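Local structure of dephospho-CoA kinase (Mycobacterium paratuberculosis, 6N39) at residues 366-378 / 389-403. The protein probably catalyses the last step of coenzyme A biosynthesis, the ATP-dependent phosphorylation of the 3'-hydroxyl of dephospho-CoA. Numbering follows the deposited sequence. Where two conformers were deposited one is given.
Sequences DARADYLAVKRSA and YVAVKEPWFRDAYRR. With ACT (acetate ion), chain G; ACT (acetate ion), chain F; ACT (acetate ion), chain C.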
loop_
_atom_site.group_PDB
_atom_site.type_symbol
_atom_site.label_atom_id
_atom_site.label_comp_id
_atom_site.label_asym_id
_atom_site.label_seq_id
_atom_site.Cartn_x
_atom_site.Cartn_y
_atom_site.Cartn_z
ATOM N N ASP A 366 9.801 -2.201 31.851
ATOM C CA ASP A 366 8.793 -2.335 32.897
ATOM C C ASP A 366 7.462 -1.743 32.456
ATOM O O ASP A 366 6.399 -2.330 32.698
ATOM C CB ASP A 366 9.280 -1.670 34.183
ATOM C CG ASP A 366 10.585 -2.268 34.692
ATOM O OD1 ASP A 366 10.853 -3.460 34.415
ATOM O OD2 ASP A 366 11.344 -1.545 35.369
ATOM N N ALA A 367 7.496 -0.578 31.808
ATOM C CA ALA A 367 6.256 0.014 31.321
ATOM C C ALA A 367 5.610 -0.874 30.266
ATOM O O ALA A 367 4.380 -1.012 30.230
ATOM C CB ALA A 367 6.524 1.410 30.767
ATOM N N ARG A 368 6.427 -1.493 29.406
ATOM C CA ARG A 368 5.910 -2.454 28.434
ATOM C C ARG A 368 5.203 -3.609 29.123
ATOM O O ARG A 368 4.131 -4.042 28.683
ATOM C CB ARG A 368 7.042 -3.006 27.567
ATOM C CG ARG A 368 7.517 -2.096 26.480
ATOM C CD ARG A 368 8.154 -2.884 25.319
ATOM N NE ARG A 368 9.231 -3.794 25.722
ATOM C CZ ARG A 368 10.488 -3.428 25.982
ATOM N NH1 ARG A 368 10.850 -2.149 25.922
ATOM N NH2 ARG A 368 11.389 -4.345 26.310
ATOM N N ALA A 369 5.811 -4.146 30.186
ATOM C CA ALA A 369 5.181 -5.240 30.918
ATOM C C ALA A 369 3.855 -4.802 31.535
ATOM O O ALA A 369 2.856 -5.534 31.469
ATOM C CB ALA A 369 6.138 -5.771 31.990
ATOM N N ASP A 370 3.834 -3.619 32.157
ATOM C CA ASP A 370 2.584 -3.082 32.699
ATOM C C ASP A 370 1.512 -3.010 31.621
ATOM O O ASP A 370 0.361 -3.425 31.834
ATOM C CB ASP A 370 2.807 -1.689 33.288
ATOM C CG ASP A 370 3.525 -1.714 34.611
ATOM O OD1 ASP A 370 3.712 -2.811 35.177
ATOM O OD2 ASP A 370 3.907 -0.622 35.084
ATOM N N TYR A 371 1.874 -2.468 30.455
ATOM C CA TYR A 371 0.912 -2.316 29.369
ATOM C C TYR A 371 0.399 -3.669 28.905
ATOM O O TYR A 371 -0.806 -3.847 28.682
ATOM C CB TYR A 371 1.562 -1.550 28.211
ATOM C CG TYR A 371 0.625 -1.163 27.090
ATOM C CD1 TYR A 371 -0.711 -0.873 27.341
ATOM C CD2 TYR A 371 1.078 -1.084 25.776
ATOM C CE1 TYR A 371 -1.575 -0.512 26.314
ATOM C CE2 TYR A 371 0.222 -0.722 24.738
ATOM C CZ TYR A 371 -1.105 -0.436 25.020
ATOM O OH TYR A 371 -1.969 -0.078 24.009
ATOM N N LEU A 372 1.304 -4.641 28.760
ATOM C CA LEU A 372 0.894 -5.977 28.353
ATOM C C LEU A 372 -0.092 -6.579 29.345
ATOM O O LEU A 372 -1.088 -7.199 28.944
ATOM C CB LEU A 372 2.113 -6.878 28.198
ATOM C CG LEU A 372 1.739 -8.313 27.824
ATOM C CD1 LEU A 372 1.040 -8.335 26.471
ATOM C CD2 LEU A 372 2.954 -9.208 27.814
ATOM N N ALA A 373 0.164 -6.409 30.647
ATOM C CA ALA A 373 -0.746 -6.976 31.638
ATOM C C ALA A 373 -2.121 -6.322 31.551
ATOM O O ALA A 373 -3.153 -7.004 31.669
ATOM C CB ALA A 373 -0.164 -6.831 33.045
ATOM N N VAL A 374 -2.155 -5.005 31.332
ATOM C CA VAL A 374 -3.441 -4.336 31.145
ATOM C C VAL A 374 -4.166 -4.913 29.935
ATOM O O VAL A 374 -5.375 -5.182 29.986
ATOM C CB VAL A 374 -3.255 -2.814 31.005
ATOM C CG1 VAL A 374 -4.561 -2.179 30.569
ATOM C CG2 VAL A 374 -2.793 -2.201 32.319
ATOM N N LYS A 375 -3.439 -5.108 28.827
ATOM C CA LYS A 375 -4.062 -5.638 27.618
ATOM C C LYS A 375 -4.623 -7.034 27.846
ATOM O O LYS A 375 -5.722 -7.350 27.379
ATOM C CB LYS A 375 -3.063 -5.654 26.458
ATOM C CG LYS A 375 -2.670 -4.278 25.946
ATOM C CD LYS A 375 -2.360 -4.325 24.465
ATOM C CE LYS A 375 -0.886 -4.174 24.185
ATOM N NZ LYS A 375 -0.615 -4.309 22.724
ATOM N N ARG A 376 -3.874 -7.893 28.541
ATOM C CA ARG A 376 -4.365 -9.241 28.817
ATOM C C ARG A 376 -5.611 -9.207 29.683
ATOM O O ARG A 376 -6.556 -9.976 29.460
ATOM C CB ARG A 376 -3.282 -10.074 29.497
ATOM C CG ARG A 376 -2.051 -10.288 28.637
ATOM C CD ARG A 376 -1.974 -11.709 28.136
ATOM N NE ARG A 376 -0.824 -11.935 27.261
ATOM C CZ ARG A 376 0.435 -12.043 27.682
ATOM N NH1 ARG A 376 1.409 -12.256 26.805
ATOM N NH2 ARG A 376 0.727 -11.932 28.973
ATOM N N SER A 377 -5.633 -8.329 30.687
ATOM C CA SER A 377 -6.836 -8.230 31.502
ATOM C C SER A 377 -8.019 -7.771 30.658
ATOM O O SER A 377 -9.129 -8.320 30.763
ATOM C CB SER A 377 -6.595 -7.287 32.676
ATOM O OG SER A 377 -7.759 -7.157 33.470
ATOM N N ALA A 378 -7.789 -6.781 29.791
ATOM C CA ALA A 378 -8.855 -6.292 28.925
ATOM C C ALA A 378 -9.367 -7.392 28.008
ATOM O O ALA A 378 -10.578 -7.551 27.838
ATOM C CB ALA A 378 -8.360 -5.100 28.105
ATOM N N TYR A 389 -13.342 -3.972 25.705
ATOM C CA TYR A 389 -11.884 -3.977 25.682
ATOM C C TYR A 389 -11.334 -2.556 25.797
ATOM O O TYR A 389 -10.442 -2.274 26.615
ATOM C CB TYR A 389 -11.420 -4.665 24.392
ATOM C CG TYR A 389 -9.932 -4.761 24.231
ATOM C CD1 TYR A 389 -9.203 -5.757 24.870
ATOM C CD2 TYR A 389 -9.250 -3.856 23.430
ATOM C CE1 TYR A 389 -7.826 -5.835 24.721
ATOM C CE2 TYR A 389 -7.885 -3.927 23.273
ATOM C CZ TYR A 389 -7.177 -4.911 23.920
ATOM O OH TYR A 389 -5.818 -4.958 23.754
ATOM N N VAL A 390 -11.878 -1.643 24.989
ATOM C CA VAL A 390 -11.478 -0.240 25.034
ATOM C C VAL A 390 -11.722 0.339 26.424
ATOM O O VAL A 390 -10.873 1.050 26.974
ATOM C CB VAL A 390 -12.227 0.556 23.945
ATOM C CG1 VAL A 390 -12.001 2.068 24.111
ATOM C CG2 VAL A 390 -11.783 0.103 22.545
ATOM N N ALA A 391 -12.891 0.050 27.004
ATOM C CA ALA A 391 -13.229 0.572 28.325
ATOM C C ALA A 391 -12.254 0.082 29.389
ATOM O O ALA A 391 -11.836 0.860 30.255
ATOM C CB ALA A 391 -14.664 0.186 28.706
ATOM N N VAL A 392 -11.885 -1.203 29.356
ATOM C CA VAL A 392 -10.969 -1.701 30.383
ATOM C C VAL A 392 -9.584 -1.077 30.218
ATOM O O VAL A 392 -8.948 -0.694 31.206
ATOM C CB VAL A 392 -10.915 -3.242 30.381
ATOM C CG1 VAL A 392 -9.809 -3.737 31.304
ATOM C CG2 VAL A 392 -12.247 -3.804 30.837
ATOM N N LYS A 393 -9.119 -0.911 28.973
ATOM C CA LYS A 393 -7.800 -0.310 28.757
ATOM C C LYS A 393 -7.766 1.174 29.119
ATOM O O LYS A 393 -6.747 1.671 29.616
ATOM C CB LYS A 393 -7.362 -0.450 27.294
ATOM C CG LYS A 393 -7.036 -1.843 26.826
ATOM C CD LYS A 393 -5.914 -1.814 25.777
ATOM C CE LYS A 393 -6.174 -0.844 24.632
ATOM N NZ LYS A 393 -4.957 -0.712 23.753
ATOM N N GLU A 394 -8.834 1.911 28.812
ATOM C CA GLU A 394 -8.727 3.369 28.751
ATOM C C GLU A 394 -8.194 4.026 30.025
ATOM O O GLU A 394 -7.352 4.933 29.902
ATOM C CB GLU A 394 -10.086 3.977 28.369
ATOM C CG GLU A 394 -10.005 5.458 27.961
ATOM C CD GLU A 394 -8.996 5.705 26.827
ATOM O OE1 GLU A 394 -8.298 6.748 26.865
ATOM O OE2 GLU A 394 -8.889 4.857 25.905
ATOM N N PRO A 395 -8.606 3.651 31.241
ATOM C CA PRO A 395 -8.076 4.372 32.413
ATOM C C PRO A 395 -6.553 4.320 32.516
ATOM O O PRO A 395 -5.943 5.278 33.001
ATOM C CB PRO A 395 -8.766 3.681 33.601
ATOM C CG PRO A 395 -10.015 3.090 33.023
ATOM C CD PRO A 395 -9.620 2.652 31.628
ATOM N N TRP A 396 -5.920 3.245 32.046
ATOM C CA TRP A 396 -4.467 3.127 32.155
ATOM C C TRP A 396 -3.742 4.233 31.386
ATOM O O TRP A 396 -2.656 4.662 31.797
ATOM C CB TRP A 396 -4.022 1.752 31.649
ATOM C CG TRP A 396 -2.538 1.519 31.732
ATOM C CD1 TRP A 396 -1.834 1.071 32.820
ATOM C CD2 TRP A 396 -1.573 1.725 30.688
ATOM N NE1 TRP A 396 -0.493 0.977 32.510
ATOM C CE2 TRP A 396 -0.308 1.375 31.211
ATOM C CE3 TRP A 396 -1.657 2.167 29.367
ATOM C CZ2 TRP A 396 0.865 1.462 30.453
ATOM C CZ3 TRP A 396 -0.490 2.232 28.609
ATOM C CH2 TRP A 396 0.752 1.889 29.162
ATOM N N PHE A 397 -4.322 4.713 30.281
ATOM C CA PHE A 397 -3.645 5.744 29.500
ATOM C C PHE A 397 -3.475 7.059 30.250
ATOM O O PHE A 397 -2.565 7.806 29.916
ATOM C CB PHE A 397 -4.364 5.984 28.167
ATOM C CG PHE A 397 -4.137 4.888 27.183
ATOM C CD1 PHE A 397 -2.922 4.778 26.519
ATOM C CD2 PHE A 397 -5.110 3.931 26.957
ATOM C CE1 PHE A 397 -2.692 3.742 25.618
ATOM C CE2 PHE A 397 -4.886 2.887 26.060
ATOM C CZ PHE A 397 -3.670 2.800 25.386
ATOM N N ARG A 398 -4.254 7.343 31.298
ATOM C CA ARG A 398 -4.022 8.596 32.016
ATOM C C ARG A 398 -2.670 8.581 32.731
ATOM O O ARG A 398 -1.860 9.518 32.608
ATOM C CB ARG A 398 -5.160 8.858 32.998
ATOM C CG ARG A 398 -6.537 8.924 32.326
ATOM C CD ARG A 398 -7.573 9.620 33.220
ATOM N NE ARG A 398 -7.835 8.896 34.471
ATOM C CZ ARG A 398 -8.711 7.895 34.601
ATOM N NH1 ARG A 398 -9.421 7.478 33.561
ATOM N NH2 ARG A 398 -8.877 7.305 35.775
ATOM N N ASP A 399 -2.391 7.497 33.447
ATOM C CA ASP A 399 -1.118 7.378 34.151
ATOM C C ASP A 399 0.020 7.132 33.172
ATOM O O ASP A 399 1.132 7.641 33.367
ATOM C CB ASP A 399 -1.208 6.257 35.190
ATOM C CG ASP A 399 0.082 6.048 35.952
ATOM O OD1 ASP A 399 0.536 6.975 36.666
ATOM O OD2 ASP A 399 0.616 4.925 35.860
ATOM N N ALA A 400 -0.245 6.389 32.089
ATOM C CA ALA A 400 0.784 6.210 31.074
ATOM C C ALA A 400 1.158 7.543 30.436
ATOM O O ALA A 400 2.333 7.790 30.153
ATOM C CB ALA A 400 0.319 5.219 30.012
ATOM N N TYR A 401 0.168 8.412 30.196
ATOM C CA TYR A 401 0.434 9.744 29.659
ATOM C C TYR A 401 1.366 10.509 30.586
ATOM O O TYR A 401 2.385 11.073 30.150
ATOM C CB TYR A 401 -0.897 10.495 29.478
ATOM C CG TYR A 401 -0.812 11.814 28.728
ATOM C CD1 TYR A 401 -0.749 11.839 27.335
ATOM C CD2 TYR A 401 -0.824 13.028 29.407
ATOM C CE1 TYR A 401 -0.687 13.035 26.634
ATOM C CE2 TYR A 401 -0.745 14.236 28.713
ATOM C CZ TYR A 401 -0.683 14.233 27.328
ATOM O OH TYR A 401 -0.604 15.425 26.631
ATOM N N ARG A 402 1.044 10.509 31.886
ATOM C CA ARG A 402 1.882 11.252 32.824
ATOM C C ARG A 402 3.302 10.688 32.869
ATOM O O ARG A 402 4.285 11.446 32.915
ATOM C CB ARG A 402 1.242 11.253 34.218
ATOM C CG ARG A 402 -0.047 12.092 34.292
ATOM C CD ARG A 402 -0.607 12.173 35.711
ATOM N NE ARG A 402 -1.044 10.860 36.185
ATOM C CZ ARG A 402 -2.313 10.461 36.259
ATOM N NH1 ARG A 402 -3.308 11.278 35.911
ATOM N NH2 ARG A 402 -2.583 9.236 36.688
ATOM N N ARG A 403 3.432 9.361 32.820
ATOM C CA ARG A 403 4.749 8.749 32.964
ATOM C C ARG A 403 5.581 8.952 31.708
ATOM O O ARG A 403 6.777 9.247 31.792
ATOM C CB ARG A 403 4.612 7.261 33.278
ATOM C CG ARG A 403 4.117 6.952 34.694
ATOM C CD ARG A 403 3.320 5.656 34.694
ATOM N NE ARG A 403 4.152 4.490 34.424
ATOM C CZ ARG A 403 3.676 3.289 34.109
ATOM N NH1 ARG A 403 2.366 3.100 34.001
ATOM N NH2 ARG A 403 4.513 2.279 33.897
HETATM C C ACT G . -3.614 -3.183 21.334
HETATM O O ACT G . -4.576 -3.348 22.160
HETATM O OXT ACT G . -2.698 -4.006 20.963
HETATM C CH3 ACT G . -3.525 -1.761 20.677
HETATM C C ACT F . -0.767 -13.329 24.336
HETATM O O ACT F . -1.758 -13.004 25.075
HETATM O OXT ACT F . 0.472 -13.301 24.617
HETATM C CH3 ACT F . -1.136 -13.829 22.878
HETATM C C ACT C . -1.501 0.941 20.829
HETATM O O ACT C . -0.961 0.179 21.682
HETATM O OXT ACT C . -1.603 0.765 19.587
HETATM C CH3 ACT C . -2.157 2.279 21.381
#
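W396 lies between the two helices, with Y371 and V374 against one face of its indole and A400 CB against the opposite face. The Y371 ring is nearly parallel to the indole (11°) but slid aside, its CD1 3.4 Å from W396 CZ3. V374 CG2 makes a CH-pi contact over the five-membered ring, 3.9 Å from its centroid. With CG anti to the backbone N (chi1 -179°), W396 reaches across to helix 366-378. F397 completes the aromatic cluster, its CZ 4.0 Å from Y371 CE1. Toward the short loop after helix 365-382, A378 CB packs on Y389 CD1 (3.4 Å) and V392 CG1. The helices form an antiparallel hairpin in the UPF0157 region; helix 349-363 touches A367, Y371 and R403.

On one polar border, R403 NH2 meets D370 OD2 at 3.2 Å, a salt bridge with a weak, bent hydrogen bond (129°). D370 has two conformers, so this bridge is less certain. R403 NH1 holds D399. On the other border, K393 NZ donates to Y371 OH (3.1 Å). One acetate accepts from K375, Y389 and K393; another from Y371. The first, probably from the crystallisation liquor, may offset both lysine charges, consistent with a border able to accept an anion.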